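Local coordinates for hypothetical protein (Catenulispora acidiphila, PDB 4H3U) that is of unknown function but has a ketosteroid isomerase-like (SnoaL-like) fold and may take part in trimethylamine metabolism, at residues A[81-86]-A[108-113]; A[114-119]-A[145-150]; A[59-64]-A[136-141]; A[42-47]-A[70-75]; A[88-93]-A[102-107]. All blocks are in the same frame, centred on the assembly; numbering follows the deposited sequence. Where two conformers were deposited one is given.

Interaction 1 of 5, residues A[81-86]-A[108-113]; sequences MIENVH and HIKGAP. With CD (cadmium ion), chain E.
K110 N points at M81 O and makes a nearly straight hydrogen bond, 2.9 Å long with 173° at the hydrogen, where helix 68-81 gives way to strand 82-95. A water donates to both M81 O and K110 O, so the M81 carbonyl is held twice. Past the non-hydrogen-bonded pair I82/I109, E83 and H108 form an antiparallel hydrogen-bonded pair. H108 N to E83 O is 2.9 Å and lies in the carbonyl plane, whereas E83 N reaches H108 O from above its plane. The side chains of E83 and K110 add a long salt bridge, OE2 to NZ 3.7 Å. E83 bends at chi2 (77°), which turns its carboxylate across the extended lysine chain, and the nearer approach is to carbon: OE2 lies 3.3 Å from K110 CE. A second water sits beside both groups, and K110 NZ also makes weak bonds to D79 O and A80 O at the helix end. H108 leans its ring forward along its own segment, and NE2 donates to A112 O, 2.8 Å away, bracing the type II turn from I109 to A112. On the face carrying I82 and I109 the contact is mainly apolar: I82 CG1 meets I109 CG1 at 4.1 Å, and I82 CG2 lies against H108 N. Beyond the pairing, H86 NE2 binds a cadmium ion at 2.3 Å, while its ND1 donates to N84 O and so fixes the ring's rotation. The chemistry implies that backbone bonds set the register at this end of the hairpin, with the exposed ion pair only a modest, probably water-screened addition.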
# COMPACT_ATOMS: atom_id res chain seq x y z
N MSE A 81 16.23 8.74 11.77
CA MSE A 81 16.81 7.83 10.80
C MSE A 81 16.89 8.38 9.39
O MSE A 81 17.78 7.95 8.65
CB MSE A 81 15.96 6.55 10.76
CG MSE A 81 16.49 5.39 9.89
SE MSE A 81 15.33 3.81 9.79
CE MSE A 81 15.01 3.80 11.75
N ILE A 82 16.04 9.34 9.06
CA ILE A 82 15.90 9.83 7.72
C ILE A 82 15.88 11.34 7.68
O ILE A 82 15.10 11.96 8.37
CB ILE A 82 14.57 9.31 7.10
CG1 ILE A 82 14.47 7.79 7.25
CG2 ILE A 82 14.47 9.71 5.64
CD1 ILE A 82 13.22 7.18 6.62
N GLU A 83 16.81 11.91 6.90
CA GLU A 83 16.87 13.32 6.73
C GLU A 83 15.85 13.79 5.66
O GLU A 83 15.53 13.07 4.71
CB GLU A 83 18.28 13.71 6.20
CG GLU A 83 18.59 15.20 6.25
CD GLU A 83 18.96 15.71 7.67
OE1 GLU A 83 19.47 16.83 7.81
OE2 GLU A 83 18.66 15.01 8.67
N ASN A 84 15.36 15.01 5.82
CA ASN A 84 14.50 15.65 4.83
C ASN A 84 13.21 14.87 4.50
O ASN A 84 12.79 14.85 3.35
CB ASN A 84 15.29 15.98 3.53
CG ASN A 84 14.55 16.91 2.62
OD1 ASN A 84 13.98 17.91 3.07
ND2 ASN A 84 14.49 16.56 1.35
N VAL A 85 12.62 14.21 5.49
CA VAL A 85 11.38 13.51 5.24
C VAL A 85 10.35 14.50 4.68
O VAL A 85 10.17 15.60 5.23
CB VAL A 85 10.81 12.89 6.52
CG1 VAL A 85 9.36 12.44 6.33
CG2 VAL A 85 11.66 11.74 6.97
N HIS A 86 9.74 14.14 3.57
CA HIS A 86 8.72 14.98 2.98
C HIS A 86 7.69 14.11 2.30
O HIS A 86 8.01 13.11 1.67
CB HIS A 86 9.32 16.07 2.06
CG HIS A 86 10.09 15.57 0.89
ND1 HIS A 86 11.33 14.97 0.99
CD2 HIS A 86 9.85 15.70 -0.44
CE1 HIS A 86 11.77 14.67 -0.22
NE2 HIS A 86 10.90 15.12 -1.11
N HIS A 108 16.13 11.00 2.79
CA HIS A 108 17.47 10.44 2.58
C HIS A 108 17.87 9.73 3.88
O HIS A 108 18.18 10.38 4.89
CB HIS A 108 18.47 11.51 2.16
CG HIS A 108 19.81 10.98 1.72
ND1 HIS A 108 20.71 11.77 1.01
CD2 HIS A 108 20.36 9.76 1.87
CE1 HIS A 108 21.76 11.03 0.76
NE2 HIS A 108 21.60 9.83 1.29
N ILE A 109 17.85 8.40 3.87
CA ILE A 109 18.23 7.63 5.04
C ILE A 109 19.65 8.04 5.43
O ILE A 109 20.57 8.01 4.59
CB ILE A 109 18.16 6.12 4.72
CG1 ILE A 109 16.70 5.71 4.45
CG2 ILE A 109 18.73 5.29 5.85
CD1 ILE A 109 16.53 4.34 3.84
N LYS A 110 19.85 8.42 6.68
CA LYS A 110 21.15 8.97 7.09
C LYS A 110 22.21 7.89 6.94
O LYS A 110 22.07 6.74 7.44
CB LYS A 110 21.09 9.53 8.51
CG LYS A 110 20.06 10.61 8.70
CD LYS A 110 20.09 11.23 10.07
CE LYS A 110 18.89 12.13 10.28
NZ LYS A 110 18.85 12.75 11.62
N GLY A 111 23.31 8.24 6.26
CA GLY A 111 24.42 7.33 5.97
C GLY A 111 24.27 6.52 4.67
O GLY A 111 25.23 5.86 4.25
N ALA A 112 23.09 6.52 4.03
CA ALA A 112 22.89 5.77 2.78
C ALA A 112 23.50 6.54 1.63
O ALA A 112 23.54 7.79 1.65
CB ALA A 112 21.39 5.60 2.49
N PRO A 113 23.90 5.84 0.56
CA PRO A 113 24.48 6.56 -0.57
C PRO A 113 23.63 7.68 -1.23
O PRO A 113 24.15 8.74 -1.54
CB PRO A 113 24.76 5.45 -1.56
CG PRO A 113 25.04 4.24 -0.72
CD PRO A 113 24.11 4.39 0.45
CD CD E . 11.00 15.19 -3.38
O HOH W 1 19.90 6.21 9.28
O HOH W 2 16.24 14.58 10.38
O HOH W 3 9.35 13.57 -3.52
O HOH W 4 9.28 16.60 -3.52
O HOH W 5 12.56 16.87 -3.29

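Interaction 2 of 5, residues A[114-119]-A[145-150]; sequences TPFAVP and AQSGLP
The carboxamide of Q146 lies along the backbone of A117 and bonds to both of its polar atoms. OE1 accepts from A117 N at 2.9 Å, with 164° at the hydrogen, and NE2 donates to A117 O at 3.0 Å. The extended chain beyond CG carries the amide out from the helix, and chi3 (51°) turns it so that A117 O falls within its plane, although NE2 stands above the plane of that carbonyl. NE2 also bonds S142 OG one turn back in the helix. This is the close part of the contact, with V118 CG1 3.5 Å from Q146 NE2 and F116 CB against Q146 CB. With an alanine here, A117 N and A117 O would probably lose the amide that meets both, and V118 CG1 its neighbour. Next comes a buried stretch bridged by a water: S147 OG, also bonded to V143 O, lies 3.8 Å from F116 CD2, and the water donates to it and to T114 O. The more open side is at T114, P115 and G148. There T114 OG1 donates to Q146 O at 2.7 Å, in the carbonyl plane and on a lone pair, and T114 N reaches S147 O at 3.1 Å from above the plane. G148, with positive phi, closes the helix in a Schellman motif. The contact thus seats the C-terminal end of helix 140-147 against the start of strand 116-127. Neighbouring strand 98-109 pairs with F116 and V118 through G107 and Y105, and the F116 side chain touches V143 of the helix.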
# COMPACT_ATOMS: atom_id res chain seq x y z
N THR A 114 22.32 7.43 -1.40
CA THR A 114 21.48 8.35 -2.12
C THR A 114 20.10 8.47 -1.46
O THR A 114 19.74 7.59 -0.69
CB THR A 114 21.33 7.88 -3.58
OG1 THR A 114 21.14 6.47 -3.60
CG2 THR A 114 22.55 8.16 -4.41
N PRO A 115 19.34 9.52 -1.82
CA PRO A 115 17.97 9.70 -1.32
C PRO A 115 16.98 8.82 -2.12
O PRO A 115 17.36 8.14 -3.08
CB PRO A 115 17.72 11.18 -1.55
CG PRO A 115 18.52 11.48 -2.78
CD PRO A 115 19.77 10.66 -2.65
N PHE A 116 15.72 8.88 -1.70
CA PHE A 116 14.64 8.13 -2.34
C PHE A 116 13.36 8.97 -2.40
O PHE A 116 13.19 9.91 -1.63
CB PHE A 116 14.35 6.84 -1.54
CG PHE A 116 13.66 7.08 -0.20
CD1 PHE A 116 12.28 7.11 -0.10
CD2 PHE A 116 14.41 7.30 0.94
CE1 PHE A 116 11.67 7.38 1.13
CE2 PHE A 116 13.82 7.57 2.16
CZ PHE A 116 12.42 7.63 2.25
N ALA A 117 12.47 8.56 -3.29
CA ALA A 117 11.08 9.07 -3.35
C ALA A 117 10.24 7.94 -3.92
O ALA A 117 10.56 7.42 -4.99
CB ALA A 117 10.95 10.35 -4.14
N VAL A 118 9.17 7.55 -3.22
CA VAL A 118 8.32 6.46 -3.67
C VAL A 118 6.85 6.84 -3.52
O VAL A 118 6.47 7.59 -2.61
CB VAL A 118 8.57 5.17 -2.87
CG1 VAL A 118 9.99 4.62 -3.11
CG2 VAL A 118 8.34 5.33 -1.36
N PRO A 119 5.98 6.24 -4.34
CA PRO A 119 4.55 6.40 -4.11
C PRO A 119 4.13 5.66 -2.83
O PRO A 119 4.59 4.56 -2.53
CB PRO A 119 3.91 5.77 -5.35
CG PRO A 119 4.93 4.79 -5.86
CD PRO A 119 6.26 5.40 -5.52
N ALA A 145 16.55 0.23 -2.89
CA ALA A 145 17.26 0.27 -4.17
C ALA A 145 17.62 1.72 -4.56
O ALA A 145 18.76 1.98 -4.95
CB ALA A 145 16.44 -0.40 -5.27
N GLN A 146 16.65 2.64 -4.45
CA GLN A 146 16.93 4.02 -4.79
C GLN A 146 18.07 4.56 -3.92
O GLN A 146 18.79 5.46 -4.36
CB GLN A 146 15.69 4.89 -4.65
CG GLN A 146 14.69 4.69 -5.76
CD GLN A 146 13.54 5.64 -5.53
OE1 GLN A 146 13.73 6.85 -5.33
NE2 GLN A 146 12.33 5.13 -5.61
N SER A 147 18.06 4.12 -2.67
CA SER A 147 19.01 4.61 -1.66
C SER A 147 20.41 4.05 -1.80
O SER A 147 21.32 4.50 -1.10
CB SER A 147 18.53 4.27 -0.23
OG SER A 147 17.27 4.88 0.07
N GLY A 148 20.58 3.05 -2.66
CA GLY A 148 21.85 2.39 -2.83
C GLY A 148 22.18 1.47 -1.67
O GLY A 148 23.35 1.18 -1.45
N LEU A 149 21.16 0.95 -0.99
CA LEU A 149 21.33 0.04 0.13
C LEU A 149 21.04 -1.37 -0.30
O LEU A 149 20.29 -1.60 -1.26
CB LEU A 149 20.37 0.40 1.26
CG LEU A 149 20.66 1.74 1.95
CD1 LEU A 149 19.51 2.12 2.87
CD2 LEU A 149 21.98 1.68 2.68
N PRO A 150 21.60 -2.35 0.42
CA PRO A 150 21.36 -3.75 0.09
C PRO A 150 19.89 -4.11 0.24
O PRO A 150 19.20 -3.55 1.10
CB PRO A 150 22.20 -4.50 1.12
CG PRO A 150 23.23 -3.56 1.59
CD PRO A 150 22.57 -2.22 1.53
O HOH W 6 17.89 7.19 1.34

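Interaction 3 of 5, residues A[59-64]-A[136-141]; sequences HAIGAT and DYYSLS. With CD (cadmium ion), chain D.
The rings of H59 and Y137 form an offset stack, centroids 4.2 Å apart and planes at 21°, their side chains pointing the same way. Y137 CE1 lies over one face of the imidazole, H59 CD2 over one face of the phenol ring, and D136 O sits at the imidazole edge. The contact belongs to the ketosteroid isomerase-like fold: the turn between strands 54-58 and 63-66, with a G1 beta bulge at G62 and A63, rests on the end of strand 130-138. Q135 OE1 steadies both ring ends, bonding H59 NE2 and Y137 OH. A60 puts its methyl over the centre of the Y138 ring in a CH-pi contact, 15° off the normal. Placed between its backbone N and carbonyl carbon (chi1 54°), Y138 CG directs that ring under the turn, where its hydroxyl bonds D58. I61 CD1 meets CD1 of L140, in the first turn of the helix that S139 caps, at 4.0 Å. H59 N donates to D136 O, 2.9 Å and nearly in line with the carbonyl. Y137 packs on Y137 of the second subunit, and a cadmium ion joins the two chains, bound by Y138 O at 2.4 Å and by Y138 O of that subunit.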
# COMPACT_ATOMS: atom_id res chain seq x y z
N HIS A 59 3.16 -0.55 7.20
CA HIS A 59 3.29 -1.92 6.74
C HIS A 59 4.63 -2.21 6.07
O HIS A 59 5.01 -3.38 6.02
CB HIS A 59 2.11 -2.26 5.80
CG HIS A 59 0.79 -2.37 6.48
ND1 HIS A 59 0.38 -3.48 7.19
CD2 HIS A 59 -0.24 -1.50 6.51
CE1 HIS A 59 -0.85 -3.27 7.64
NE2 HIS A 59 -1.26 -2.07 7.23
N ALA A 60 5.25 -1.21 5.50
CA ALA A 60 6.53 -1.44 4.81
C ALA A 60 7.62 -1.85 5.81
O ALA A 60 8.39 -2.76 5.56
CB ALA A 60 6.92 -0.20 4.00
N ILE A 61 7.68 -1.12 6.93
CA ILE A 61 8.67 -1.33 8.01
C ILE A 61 8.17 -2.33 9.03
O ILE A 61 8.98 -3.00 9.66
CB ILE A 61 8.94 0.05 8.75
CG1 ILE A 61 9.52 1.08 7.79
CG2 ILE A 61 9.85 -0.09 9.97
CD1 ILE A 61 10.80 0.68 7.10
N GLY A 62 6.86 -2.44 9.20
CA GLY A 62 6.21 -3.26 10.18
C GLY A 62 6.24 -2.65 11.56
O GLY A 62 6.71 -3.28 12.51
N ALA A 63 5.85 -1.40 11.67
CA ALA A 63 5.79 -0.70 12.93
C ALA A 63 4.33 -0.40 13.28
O ALA A 63 3.58 0.03 12.43
CB ALA A 63 6.54 0.62 12.84
N THR A 64 4.00 -0.56 14.56
CA THR A 64 2.67 -0.33 15.11
C THR A 64 2.69 0.58 16.35
O THR A 64 3.36 0.27 17.35
CB THR A 64 2.05 -1.70 15.46
OG1 THR A 64 2.86 -2.40 16.42
CG2 THR A 64 1.99 -2.55 14.25
N ASP A 136 -0.05 2.97 6.44
CA ASP A 136 0.83 3.40 5.36
C ASP A 136 1.39 2.18 4.63
O ASP A 136 1.87 1.25 5.28
CB ASP A 136 2.01 4.24 5.82
CG ASP A 136 1.66 5.54 6.50
OD1 ASP A 136 0.50 6.02 6.36
OD2 ASP A 136 2.58 6.12 7.13
N TYR A 137 1.31 2.19 3.31
CA TYR A 137 1.88 1.17 2.41
C TYR A 137 2.76 1.83 1.37
O TYR A 137 2.40 2.81 0.76
CB TYR A 137 0.75 0.43 1.67
CG TYR A 137 -0.24 -0.31 2.46
CD1 TYR A 137 -0.15 -1.72 2.58
CD2 TYR A 137 -1.32 0.31 3.11
CE1 TYR A 137 -1.12 -2.44 3.25
CE2 TYR A 137 -2.27 -0.42 3.79
CZ TYR A 137 -2.14 -1.82 3.89
OH TYR A 137 -3.07 -2.57 4.58
N TYR A 138 3.95 1.21 1.12
CA TYR A 138 4.88 1.70 0.12
C TYR A 138 5.90 0.61 -0.15
O TYR A 138 6.04 -0.34 0.65
CB TYR A 138 5.55 3.04 0.45
CG TYR A 138 6.25 3.11 1.79
CD1 TYR A 138 7.60 2.85 1.94
CD2 TYR A 138 5.52 3.38 2.94
CE1 TYR A 138 8.19 2.91 3.19
CE2 TYR A 138 6.10 3.45 4.19
CZ TYR A 138 7.46 3.20 4.32
OH TYR A 138 8.07 3.27 5.55
N SER A 139 6.65 0.73 -1.23
CA SER A 139 7.63 -0.29 -1.58
C SER A 139 8.94 -0.12 -0.86
O SER A 139 9.76 0.73 -1.25
CB SER A 139 7.85 -0.31 -3.08
OG SER A 139 8.91 -1.20 -3.43
N LEU A 140 9.19 -0.92 0.15
CA LEU A 140 10.48 -0.90 0.85
C LEU A 140 11.59 -1.28 -0.12
O LEU A 140 12.68 -0.72 -0.07
CB LEU A 140 10.49 -1.77 2.10
CG LEU A 140 11.78 -1.68 2.91
CD1 LEU A 140 12.06 -0.29 3.45
CD2 LEU A 140 11.74 -2.68 4.07
N SER A 141 11.33 -2.19 -1.06
CA SER A 141 12.38 -2.59 -2.03
C SER A 141 12.82 -1.39 -2.84
O SER A 141 14.01 -1.23 -3.08
CB SER A 141 11.78 -3.70 -2.95
OG SER A 141 11.59 -4.88 -2.20
CD CD D . 4.90 -2.47 0.40

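Interaction 4 of 5, residues A[42-47]-A[70-75]; sequences NPNALG and QISGWK
S72 OG carries the polar part of this contact, reaching the first turn of helix 43-47. It lies 3.1 Å from P43 O, an unsettled hydrogen bond because the same proton can reach R68 O in its own helix. P43 O already accepts from L46 N and G47 N. A water links the outer side, accepting from N44 ND2 at 2.7 Å and also hydrogen-bonded to S72 OG. The close approach depends on a missing side chain: G47 CA comes within 3.1 Å of S72 OG, and a beta carbon there would run into the hydroxyl. Apolar contacts lie on the inner side. L46, its CG anti to the backbone N (chi1 -178°), brings CD2 to 4.0 Å from I71 CG2, crossing that side chain at about a right angle, and to the same distance from K75 CB. P43 CA lies 3.7 Å from K75 CG. The lysine's chain bends at chi2 and leads NZ away to W38 O, G40 O and a salt bridge with D79. The axes of 43-47 and 70-75 approach to 7.4 Å at 135°. This glycine-serine approach joins helix 43-47 to helix 68-81 in the helical layer packed against the curved sheet of the ketosteroid isomerase-like cone.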
# COMPACT_ATOMS: atom_id res chain seq x y z
N ASN A 42 8.07 18.89 13.62
CA ASN A 42 7.35 18.90 14.90
C ASN A 42 6.61 17.58 15.09
O ASN A 42 5.54 17.40 14.55
CB ASN A 42 6.38 20.10 14.90
CG ASN A 42 5.63 20.25 16.20
OD1 ASN A 42 5.65 19.40 17.05
ND2 ASN A 42 4.86 21.34 16.29
N PRO A 43 7.16 16.68 15.91
CA PRO A 43 6.48 15.37 16.12
C PRO A 43 5.02 15.55 16.60
O PRO A 43 4.13 14.78 16.18
CB PRO A 43 7.34 14.65 17.15
CG PRO A 43 8.69 15.20 16.84
CD PRO A 43 8.52 16.65 16.49
N ASN A 44 4.77 16.49 17.50
CA ASN A 44 3.43 16.68 18.04
C ASN A 44 2.41 17.14 17.02
O ASN A 44 1.22 16.97 17.24
CB ASN A 44 3.44 17.65 19.22
CG ASN A 44 4.07 17.10 20.47
OD1 ASN A 44 4.87 17.81 21.12
ND2 ASN A 44 3.70 15.92 20.86
N ALA A 45 2.85 17.72 15.91
CA ALA A 45 1.91 18.09 14.87
C ALA A 45 1.30 16.85 14.24
O ALA A 45 0.16 16.92 13.76
CB ALA A 45 2.60 18.98 13.82
N LEU A 46 2.00 15.70 14.26
CA LEU A 46 1.41 14.46 13.74
C LEU A 46 0.51 13.85 14.81
O LEU A 46 -0.66 13.55 14.57
CB LEU A 46 2.49 13.46 13.32
CG LEU A 46 1.92 12.16 12.72
CD1 LEU A 46 1.24 12.42 11.40
CD2 LEU A 46 3.02 11.12 12.54
N GLY A 47 1.04 13.65 16.02
CA GLY A 47 0.26 13.02 17.06
C GLY A 47 -1.05 13.69 17.40
O GLY A 47 -2.08 13.01 17.64
N GLN A 70 2.90 7.74 21.32
CA GLN A 70 3.63 6.81 20.46
C GLN A 70 3.67 7.29 19.00
O GLN A 70 4.65 7.13 18.31
CB GLN A 70 3.05 5.39 20.50
CG GLN A 70 3.24 4.67 21.83
CD GLN A 70 2.99 3.19 21.75
OE1 GLN A 70 2.46 2.70 20.78
NE2 GLN A 70 3.41 2.49 22.78
N ILE A 71 2.57 7.87 18.55
CA ILE A 71 2.47 8.31 17.14
C ILE A 71 3.40 9.50 16.87
O ILE A 71 4.15 9.51 15.89
CB ILE A 71 1.04 8.56 16.73
CG1 ILE A 71 0.27 7.22 16.71
CG2 ILE A 71 0.96 9.27 15.37
CD1 ILE A 71 -1.24 7.35 16.55
N SER A 72 3.41 10.50 17.77
CA SER A 72 4.38 11.57 17.66
C SER A 72 5.80 10.96 17.72
O SER A 72 6.70 11.38 16.98
CB SER A 72 4.17 12.53 18.79
OG SER A 72 2.95 13.21 18.64
N GLY A 73 6.01 9.96 18.58
CA GLY A 73 7.28 9.26 18.66
C GLY A 73 7.70 8.59 17.37
O GLY A 73 8.91 8.48 17.11
N TRP A 74 6.77 8.16 16.53
CA TRP A 74 7.08 7.57 15.23
C TRP A 74 7.60 8.64 14.26
O TRP A 74 8.55 8.37 13.53
CB TRP A 74 5.85 6.83 14.68
CG TRP A 74 6.01 6.27 13.29
CD1 TRP A 74 5.26 6.57 12.20
CD2 TRP A 74 6.97 5.28 12.85
NE1 TRP A 74 5.67 5.84 11.12
CE2 TRP A 74 6.74 5.07 11.48
CE3 TRP A 74 8.03 4.60 13.47
CZ2 TRP A 74 7.48 4.15 10.74
CZ3 TRP A 74 8.76 3.71 12.74
CH2 TRP A 74 8.51 3.49 11.39
N LYS A 75 7.04 9.84 14.28
CA LYS A 75 7.62 10.94 13.50
C LYS A 75 9.02 11.23 14.01
O LYS A 75 9.95 11.41 13.20
CB LYS A 75 6.70 12.15 13.57
CG LYS A 75 7.31 13.47 13.04
CD LYS A 75 7.79 13.45 11.62
CE LYS A 75 8.19 14.90 11.21
NZ LYS A 75 8.97 14.91 9.96
O HOH W 7 1.52 14.40 20.35

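Interaction 5 of 5, residues A[88-93]-A[102-107]; sequences TITKAY and EAVYGG
E102 O takes two donors from the facing strand, T90 N at 2.8 Å and K91 N at 3.1 Å, both somewhat tilted from its carbonyl plane. E102 N in turn gives its proton to K91 O at 2.9 Å, so both backbone polar atoms of this residue are used. Further along, T88 and V104 exchange a regular pair of bonds: T88 N to V104 O is 3.0 Å and V104 N to T88 O 2.9 Å, each in the carbonyl plane. A103 O takes a proton from a water that also contacts T90 OG1. Two residues, T90 and K91, thus face the one residue E102, a classic beta bulge, and the long hairpin of strands 82-95 and 98-109 turns a corner at T90. In one of its two conformers, Y93 donates from OH to E102 OE2 at 2.8 Å, on the anti side of the carboxylate, whose oxygen then lies in the plane of the ring; the two planes stand 85° apart. E102, extended beyond CG, runs beside K91, with OE2 3.7 Å from K91 CD, while OE1 accepts from Q135 NE2 of the second subunit. Without the carboxylate, as with an alanine here, that glutamine and, in this conformer, Y93 OH would probably lose their acceptor. H98 of the second subunit stacks on the Y93 ring. T88 OG1 packs 3.5 Å from V104 CB on the same side, whereas I89 CD1 and A103 CB meet on the other, with I89 reaching W34 of helix 29-39.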
# COMPACT_ATOMS: atom_id res chain seq x y z
N THR A 88 4.24 14.50 -0.14
CA THR A 88 3.44 15.36 -1.00
C THR A 88 2.21 14.59 -1.42
O THR A 88 2.23 13.39 -1.63
CB THR A 88 4.24 15.81 -2.24
OG1 THR A 88 4.62 14.69 -2.99
CG2 THR A 88 5.47 16.54 -1.84
N ILE A 89 1.08 15.28 -1.53
CA ILE A 89 -0.17 14.68 -1.91
C ILE A 89 -0.35 14.68 -3.42
O ILE A 89 -0.33 15.74 -4.05
CB ILE A 89 -1.32 15.46 -1.25
CG1 ILE A 89 -1.16 15.52 0.28
CG2 ILE A 89 -2.67 14.85 -1.62
CD1 ILE A 89 -1.03 14.15 0.95
N THR A 90 -0.56 13.50 -3.97
CA THR A 90 -0.88 13.32 -5.38
C THR A 90 -2.37 13.49 -5.57
O THR A 90 -2.81 14.29 -6.42
CB THR A 90 -0.41 11.96 -5.88
OG1 THR A 90 0.98 11.81 -5.60
CG2 THR A 90 -0.64 11.83 -7.38
N LYS A 91 -3.17 12.75 -4.79
CA LYS A 91 -4.62 12.90 -4.80
C LYS A 91 -5.17 12.24 -3.55
O LYS A 91 -4.49 11.45 -2.94
CB LYS A 91 -5.26 12.36 -6.07
CG LYS A 91 -5.11 10.89 -6.22
CD LYS A 91 -5.74 10.28 -7.48
CE LYS A 91 -5.06 10.76 -8.74
NZ LYS A 91 -5.74 10.15 -9.92
N ALA A 92 -6.37 12.61 -3.16
CA ALA A 92 -6.99 12.01 -2.02
C ALA A 92 -8.48 12.06 -2.21
O ALA A 92 -8.98 12.94 -2.90
CB ALA A 92 -6.57 12.70 -0.73
N TYR A 93 -9.20 11.12 -1.58
CA TYR A 93 -10.63 10.99 -1.74
C TYR A 93 -11.28 10.34 -0.51
O TYR A 93 -10.80 9.35 0.01
CB TYR A 93 -10.90 10.24 -3.06
CG TYR A 93 -9.90 9.14 -3.46
CD1 TYR A 93 -10.13 7.80 -3.14
CD2 TYR A 93 -8.74 9.46 -4.19
CE1 TYR A 93 -9.21 6.83 -3.51
CE2 TYR A 93 -7.85 8.48 -4.56
CZ TYR A 93 -8.09 7.17 -4.22
OH TYR A 93 -7.22 6.20 -4.59
N GLU A 102 -3.17 9.10 -1.93
CA GLU A 102 -2.07 8.72 -2.80
C GLU A 102 -1.03 9.86 -2.63
O GLU A 102 -1.31 11.04 -2.91
CB GLU A 102 -2.49 8.61 -4.25
CG GLU A 102 -3.45 7.48 -4.45
CD GLU A 102 -3.84 7.19 -5.89
OE1 GLU A 102 -2.93 7.14 -6.76
OE2 GLU A 102 -5.06 6.94 -6.13
N ALA A 103 0.14 9.51 -2.12
CA ALA A 103 1.19 10.48 -1.83
C ALA A 103 2.49 10.02 -2.37
O ALA A 103 2.62 8.93 -2.93
CB ALA A 103 1.32 10.64 -0.33
N VAL A 104 3.49 10.91 -2.28
CA VAL A 104 4.89 10.55 -2.54
C VAL A 104 5.63 10.81 -1.25
O VAL A 104 5.57 11.90 -0.68
CB VAL A 104 5.52 11.35 -3.71
CG1 VAL A 104 7.00 11.00 -3.88
CG2 VAL A 104 4.77 11.07 -4.99
N TYR A 105 6.34 9.78 -0.81
CA TYR A 105 7.16 9.79 0.39
C TYR A 105 8.64 9.80 0.01
O TYR A 105 9.09 8.92 -0.71
CB TYR A 105 6.85 8.54 1.19
CG TYR A 105 7.73 8.26 2.38
CD1 TYR A 105 8.27 9.29 3.13
CD2 TYR A 105 8.13 6.99 2.69
CE1 TYR A 105 9.14 9.03 4.19
CE2 TYR A 105 8.88 6.71 3.82
CZ TYR A 105 9.34 7.73 4.60
OH TYR A 105 10.12 7.45 5.69
N GLY A 106 9.34 10.81 0.47
CA GLY A 106 10.75 10.95 0.14
C GLY A 106 11.59 11.36 1.32
O GLY A 106 11.11 11.89 2.33
N GLY A 107 12.90 11.17 1.16
CA GLY A 107 13.87 11.54 2.19
C GLY A 107 15.22 10.94 1.83
O GLY A 107 15.41 10.43 0.74
O HOH W 8 1.59 9.14 -5.65

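Interactions 1 and 5 hold the same hairpin, strands 82-95 and 98-109, at two places; both are surface contacts ruled by backbone pairing, but 5 reaches the second subunit and 1 does not. Interaction 4 is the buried one, joining two helices by close approach and methyl packing instead of strand bonds. Interactions 2 and 3 are partly buried and share helix 140-147: one fixes its end through a side-chain amide and a threonine hydroxyl, the other meets its start through L140, beside aromatic faces at the end of strand 130-138 near the second subunit. Y105 connects several of them, pairing with V118 and touching Y138, while W74 of 70-75 meets A63 of 59-64.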